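Local coordinates for protein beta-agarase (Persicobacter, PDB 6AII) that probably hydrolyses beta-1,4 linkages of agarose to release neoagarobiose, acting as a family GH16 beta-agarase whose catalytic domain carries a bound calcium ion, at residues A[29-34]-A[46-51]; A[76-81]-A[106-111]. One frame throughout, in Å; residues are numbered along the deposited sequence.

Contact 1: A[29-34]-A[46-51]. With CA (calcium ion), chain B.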
loop_
_atom_site.group_PDB
_atom_site.type_symbol
_atom_site.label_atom_id
_atom_site.label_comp_id
_atom_site.label_asym_id
_atom_site.label_seq_id
_atom_site.Cartn_x
_atom_site.Cartn_y
_atom_site.Cartn_z
ATOM N N ASP A 29 -4.174 -8.669 -12.750
ATOM C CA ASP A 29 -5.216 -9.638 -12.439
ATOM C C ASP A 29 -6.487 -8.893 -12.084
ATOM O O ASP A 29 -6.394 -7.947 -11.261
ATOM C CB ASP A 29 -4.777 -10.552 -11.301
ATOM C CG ASP A 29 -5.605 -11.810 -11.120
ATOM O OD1 ASP A 29 -6.747 -11.891 -11.617
ATOM O OD2 ASP A 29 -5.008 -12.765 -10.542
ATOM N N ASP A 30 -7.653 -9.276 -12.673
ATOM C CA ASP A 30 -8.913 -8.679 -12.228
ATOM C C ASP A 30 -9.788 -9.571 -11.340
ATOM O O ASP A 30 -10.915 -9.215 -11.043
ATOM C CB ASP A 30 -9.672 -8.091 -13.413
ATOM C CG ASP A 30 -10.011 -9.041 -14.540
ATOM O OD1 ASP A 30 -9.681 -10.232 -14.456
ATOM O OD2 ASP A 30 -10.659 -8.527 -15.478
ATOM N N PHE A 31 -9.204 -10.694 -10.869
ATOM C CA PHE A 31 -9.749 -11.446 -9.726
ATOM C C PHE A 31 -11.209 -11.906 -9.904
ATOM O O PHE A 31 -12.021 -11.820 -8.979
ATOM C CB PHE A 31 -9.607 -10.584 -8.451
ATOM C CG PHE A 31 -8.173 -10.398 -8.073
ATOM C CD1 PHE A 31 -7.400 -11.505 -7.800
ATOM C CD2 PHE A 31 -7.577 -9.144 -8.024
ATOM C CE1 PHE A 31 -6.070 -11.380 -7.445
ATOM C CE2 PHE A 31 -6.251 -9.017 -7.664
ATOM C CZ PHE A 31 -5.499 -10.131 -7.379
ATOM N N ASN A 32 -11.518 -12.396 -11.100
ATOM C CA ASN A 32 -12.906 -12.768 -11.403
ATOM C C ASN A 32 -13.030 -14.290 -11.418
ATOM O O ASN A 32 -13.836 -14.869 -12.159
ATOM C CB ASN A 32 -13.393 -12.048 -12.659
ATOM C CG ASN A 32 -13.382 -10.526 -12.522
ATOM O OD1 ASN A 32 -13.630 -9.930 -11.445
ATOM N ND2 ASN A 32 -13.167 -9.880 -13.649
ATOM N N TYR A 33 -12.222 -14.947 -10.603
ATOM C CA TYR A 33 -12.258 -16.389 -10.403
ATOM C C TYR A 33 -12.418 -16.661 -8.902
ATOM O O TYR A 33 -12.254 -15.739 -8.077
ATOM C CB TYR A 33 -10.987 -17.054 -10.928
ATOM C CG TYR A 33 -9.722 -16.407 -10.404
ATOM C CD1 TYR A 33 -9.191 -16.738 -9.180
ATOM C CD2 TYR A 33 -9.127 -15.355 -11.085
ATOM C CE1 TYR A 33 -8.041 -16.132 -8.681
ATOM C CE2 TYR A 33 -7.984 -14.743 -10.598
ATOM C CZ TYR A 33 -7.444 -15.110 -9.379
ATOM O OH TYR A 33 -6.322 -14.507 -8.907
ATOM N N ASP A 34 -12.750 -17.915 -8.580
ATOM C CA ASP A 34 -12.934 -18.358 -7.185
ATOM C C ASP A 34 -11.603 -18.961 -6.709
ATOM O O ASP A 34 -11.002 -19.880 -7.319
ATOM C CB ASP A 34 -14.093 -19.339 -7.015
ATOM C CG ASP A 34 -15.467 -18.698 -7.098
ATOM O OD1 ASP A 34 -15.573 -17.497 -6.833
ATOM O OD2 ASP A 34 -16.436 -19.427 -7.348
ATOM N N GLY A 46 -1.040 -18.496 -9.855
ATOM C CA GLY A 46 0.354 -18.481 -10.168
ATOM C C GLY A 46 1.033 -17.130 -9.949
ATOM O O GLY A 46 2.218 -16.966 -10.293
ATOM N N LYS A 47 0.343 -16.158 -9.324
ATOM C CA LYS A 47 0.848 -14.799 -9.254
ATOM C C LYS A 47 0.940 -14.192 -7.837
ATOM O O LYS A 47 1.750 -13.302 -7.646
ATOM C CB LYS A 47 -0.067 -13.860 -10.040
ATOM C CG LYS A 47 -0.115 -14.112 -11.533
ATOM C CD LYS A 47 -1.095 -13.227 -12.280
ATOM C CE LYS A 47 -1.139 -13.606 -13.749
ATOM N NZ LYS A 47 -2.189 -12.838 -14.467
ATOM N N TRP A 48 0.099 -14.597 -6.928
ATOM C CA TRP A 48 -0.092 -13.872 -5.650
ATOM C C TRP A 48 0.058 -14.874 -4.495
ATOM O O TRP A 48 -0.859 -15.677 -4.245
ATOM C CB TRP A 48 -1.492 -13.205 -5.599
ATOM C CG TRP A 48 -1.868 -12.498 -6.857
ATOM C CD1 TRP A 48 -2.807 -12.889 -7.760
ATOM C CD2 TRP A 48 -1.254 -11.318 -7.401
ATOM N NE1 TRP A 48 -2.837 -12.037 -8.824
ATOM C CE2 TRP A 48 -1.908 -11.048 -8.632
ATOM C CE3 TRP A 48 -0.259 -10.424 -6.954
ATOM C CZ2 TRP A 48 -1.589 -9.958 -9.431
ATOM C CZ3 TRP A 48 0.071 -9.373 -7.777
ATOM C CH2 TRP A 48 -0.602 -9.129 -8.984
ATOM N N LYS A 49 1.161 -14.748 -3.734
ATOM C CA LYS A 49 1.332 -15.618 -2.606
ATOM C C LYS A 49 0.375 -15.209 -1.497
ATOM O O LYS A 49 0.319 -14.029 -1.200
ATOM C CB LYS A 49 2.743 -15.551 -2.019
ATOM C CG LYS A 49 3.113 -16.645 -0.997
ATOM C CD LYS A 49 4.447 -16.338 -0.375
ATOM C CE LYS A 49 5.145 -17.430 0.390
ATOM N NZ LYS A 49 6.232 -16.826 1.210
ATOM N N ASN A 50 -0.325 -16.170 -0.913
ATOM C CA ASN A 50 -1.255 -15.935 0.205
ATOM C C ASN A 50 -0.564 -15.771 1.559
ATOM O O ASN A 50 -1.158 -16.131 2.564
ATOM C CB ASN A 50 -2.349 -16.971 0.277
ATOM C CG ASN A 50 -1.879 -18.393 0.531
ATOM O OD1 ASN A 50 -0.670 -18.631 0.516
ATOM N ND2 ASN A 50 -2.833 -19.292 0.788
ATOM N N PHE A 51 0.599 -15.191 1.576
ATOM C CA PHE A 51 1.245 -14.887 2.802
ATOM C C PHE A 51 2.309 -13.825 2.591
ATOM O O PHE A 51 2.649 -13.452 1.464
ATOM C CB PHE A 51 1.894 -16.165 3.378
ATOM C CG PHE A 51 2.017 -16.126 4.882
ATOM C CD1 PHE A 51 0.878 -16.241 5.677
ATOM C CD2 PHE A 51 3.239 -15.941 5.495
ATOM C CE1 PHE A 51 0.974 -16.157 7.065
ATOM C CE2 PHE A 51 3.330 -15.838 6.889
ATOM C CZ PHE A 51 2.214 -16.015 7.664
HETATM CA CA CA B . -12.688 -7.835 -10.384
HETATM O O HOH W 1 -4.473 -14.052 -13.128
HETATM O O HOH W 2 -15.165 -7.522 -10.697
#
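W48 sends the N-H of its indole to the carboxylate of D29: NE1 lies 2.9 Å from D29 OD2, with an N-H...O angle of 154°. OD2 sits almost in the indole plane and accepts the indole N-H on its anti side, the carboxylate being tilted from the ring plane. On the syn side the same oxygen accepts the hydroxyl of Y33, with OH 2.7 Å from OD2, and both donors come from one face of the carboxylate. The other oxygen turns back to its own loop: D29 OD1 receives the backbone N of F31 at 2.8 Å, closing an Asx turn. With CG anti to the backbone N (chi1 -165°), the D29 side chain runs alongside the indole in the opposite sense, and its CB comes within 3.7 Å of W48 CZ2. F31 brings CZ over one face of the indole near the rim, and its CE1 is 3.6 Å from W48 CD1; the two rings are inclined at 48°. K47 CB lies against the opposite face, near the rim. An alanine at D29 would remove both acceptor oxygens and is likely to leave the indole N-H and the Y33 hydroxyl without their shared partner, setting the F31 turn free to shift. A water accepts from K47 NZ and gives a weak bond to D29 OD2, while NZ itself is held by the carbonyls of S28 and A25. Beyond the turn, D30 O and N32 OD1 bind calcium at 2.3 and 2.5 Å, together with D5, G74, D316 and a water. A classic beta bulge at K47 and W48 shapes the strand side, and the Asx turn that starts at the buried D29 links it to the calcium site.

Contact 2: A[76-81]-A[106-111]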
loop_
_atom_site.group_PDB
_atom_site.type_symbol
_atom_site.label_atom_id
_atom_site.label_comp_id
_atom_site.label_asym_id
_atom_site.label_seq_id
_atom_site.Cartn_x
_atom_site.Cartn_y
_atom_site.Cartn_z
ATOM N N MET A 76 -10.204 -9.995 -4.788
ATOM C CA MET A 76 -9.388 -10.638 -3.758
ATOM C C MET A 76 -9.872 -10.074 -2.410
ATOM O O MET A 76 -10.160 -8.849 -2.320
ATOM C CB MET A 76 -7.904 -10.321 -3.925
ATOM C CG MET A 76 -7.068 -10.801 -2.787
ATOM S SD MET A 76 -5.278 -10.679 -3.229
ATOM C CE MET A 76 -5.023 -12.051 -4.230
ATOM N N ASN A 77 -9.987 -10.922 -1.419
ATOM C CA ASN A 77 -10.444 -10.580 -0.075
ATOM C C ASN A 77 -9.252 -10.751 0.878
ATOM O O ASN A 77 -8.650 -11.831 0.929
ATOM C CB ASN A 77 -11.536 -11.538 0.397
ATOM C CG ASN A 77 -12.717 -11.558 -0.532
ATOM O OD1 ASN A 77 -13.320 -10.511 -0.660
ATOM N ND2 ASN A 77 -13.023 -12.733 -1.107
ATOM N N ILE A 78 -8.924 -9.701 1.609
ATOM C CA ILE A 78 -7.868 -9.725 2.626
ATOM C C ILE A 78 -8.584 -9.488 3.959
ATOM O O ILE A 78 -9.036 -8.380 4.252
ATOM C CB ILE A 78 -6.744 -8.758 2.302
ATOM C CG1 ILE A 78 -6.187 -8.982 0.895
ATOM C CG2 ILE A 78 -5.646 -8.927 3.340
ATOM C CD1 ILE A 78 -5.141 -7.987 0.468
ATOM N N VAL A 79 -8.745 -10.581 4.731
ATOM C CA VAL A 79 -9.722 -10.652 5.793
ATOM C C VAL A 79 -9.121 -10.431 7.182
ATOM O O VAL A 79 -8.076 -10.994 7.440
ATOM C CB VAL A 79 -10.463 -11.993 5.768
ATOM C CG1 VAL A 79 -11.406 -12.120 6.927
ATOM C CG2 VAL A 79 -11.144 -12.142 4.396
ATOM N N ALA A 80 -9.772 -9.617 7.980
ATOM C CA ALA A 80 -9.522 -9.538 9.445
ATOM C C ALA A 80 -10.577 -10.359 10.168
ATOM O O ALA A 80 -11.793 -10.124 10.021
ATOM C CB ALA A 80 -9.473 -8.112 9.951
ATOM N N SER A 81 -10.106 -11.184 11.117
ATOM C CA SER A 81 -11.016 -11.989 11.929
ATOM C C SER A 81 -10.384 -12.196 13.312
ATOM O O SER A 81 -9.250 -11.765 13.538
ATOM C CB SER A 81 -11.293 -13.295 11.245
ATOM O OG SER A 81 -10.110 -14.043 11.021
ATOM N N GLY A 106 -4.651 -10.955 6.665
ATOM C CA GLY A 106 -4.032 -11.487 5.473
ATOM C C GLY A 106 -2.945 -10.600 4.912
ATOM O O GLY A 106 -2.889 -9.356 5.143
ATOM N N CYS A 107 -2.069 -11.226 4.123
ATOM C CA CYS A 107 -0.958 -10.580 3.499
ATOM C C CYS A 107 -0.689 -11.290 2.171
ATOM O O CYS A 107 -0.708 -12.527 2.153
ATOM C CB CYS A 107 0.254 -10.619 4.427
ATOM S SG CYS A 107 1.701 -9.811 3.759
ATOM N N VAL A 108 -0.514 -10.517 1.095
ATOM C CA VAL A 108 -0.293 -11.066 -0.212
ATOM C C VAL A 108 0.990 -10.504 -0.806
ATOM O O VAL A 108 1.215 -9.279 -0.727
ATOM C CB VAL A 108 -1.509 -10.734 -1.092
ATOM C CG1 VAL A 108 -1.248 -11.125 -2.516
ATOM C CG2 VAL A 108 -2.747 -11.417 -0.540
ATOM N N VAL A 109 1.859 -11.369 -1.434
ATOM C CA VAL A 109 3.083 -10.899 -2.026
ATOM C C VAL A 109 3.184 -11.444 -3.453
ATOM O O VAL A 109 2.913 -12.647 -3.691
ATOM C CB VAL A 109 4.317 -11.298 -1.205
ATOM C CG1 VAL A 109 5.559 -10.775 -1.902
ATOM C CG2 VAL A 109 4.246 -10.772 0.226
ATOM N N SER A 110 3.511 -10.608 -4.411
ATOM C CA SER A 110 3.588 -11.081 -5.787
ATOM C C SER A 110 4.757 -12.053 -5.979
ATOM O O SER A 110 5.739 -11.974 -5.267
ATOM C CB SER A 110 3.772 -9.937 -6.756
ATOM O OG SER A 110 4.985 -9.264 -6.601
ATOM N N LYS A 111 4.553 -12.964 -6.918
ATOM C CA LYS A 111 5.662 -13.756 -7.447
ATOM C C LYS A 111 6.581 -12.883 -8.303
ATOM O O LYS A 111 7.799 -12.961 -8.210
ATOM C CB LYS A 111 5.125 -14.917 -8.287
ATOM C CG LYS A 111 6.270 -15.788 -8.826
ATOM C CD LYS A 111 5.765 -16.901 -9.680
ATOM C CE LYS A 111 5.294 -18.070 -8.870
ATOM N NZ LYS A 111 4.751 -19.138 -9.750
#
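M76 pushes its sulfur against the isopropyl group of V108, the two side chains meeting tip to tip with SD 3.8 Å from CG2 and 4.1 Å from CG1. The M76 side chain runs out extended, CG anti to the backbone N (chi1 172°), and bends only at its last torsion, which turns the terminal methyl aside. I78 makes the second contact. Its CG2 methyl rests on the backbone of G106, 3.3 Å from the carbonyl O, while CD1, at the end of the other branch, reaches V108 CG2 more loosely at 4.3 Å. G106 fits closely here: a beta carbon on it would come about 3.0 Å from I78 CG2. No hydrogen bond joins the two segments; the strand axes pass 8.5 Å apart with their directions at 134°. Side chains fill the space at the M76 and V108 end, as between the layers of a beta sandwich, while at G106 the backbones draw together. Strand 75-79 pairs with strands 69-72 and 312-325 in one sheet, whereas strand 97-110 lies beside strands 48-49 and 280-287 in the other. W48 from strand 48-49 touches both M76 and V108, V315 of strand 312-325 packs on M76, and I284 of strand 280-287 meets I78.

From the N terminus, the chain leaves strand 19-23 through the calcium-binding loop, and contact 1 closes a short excursion of eleven residues between 29-34 and 46-51. Contact 2 opens afterwards, its segments separated by 24 residues that include strand 86-90 and the start of strand 97-110; the two contacts therefore follow in series and neither nest nor cross. They meet in space, centres about 10 Å apart, because strand 48-49 runs antiparallel beside strand 97-110: K49 N lies 2.7 Å from V109 O and K47 O 2.9 Å from K111 N, both probable hydrogen bonds. Contact 1 thus ties the calcium loop to one sheet, and contact 2 packs that sheet against the other.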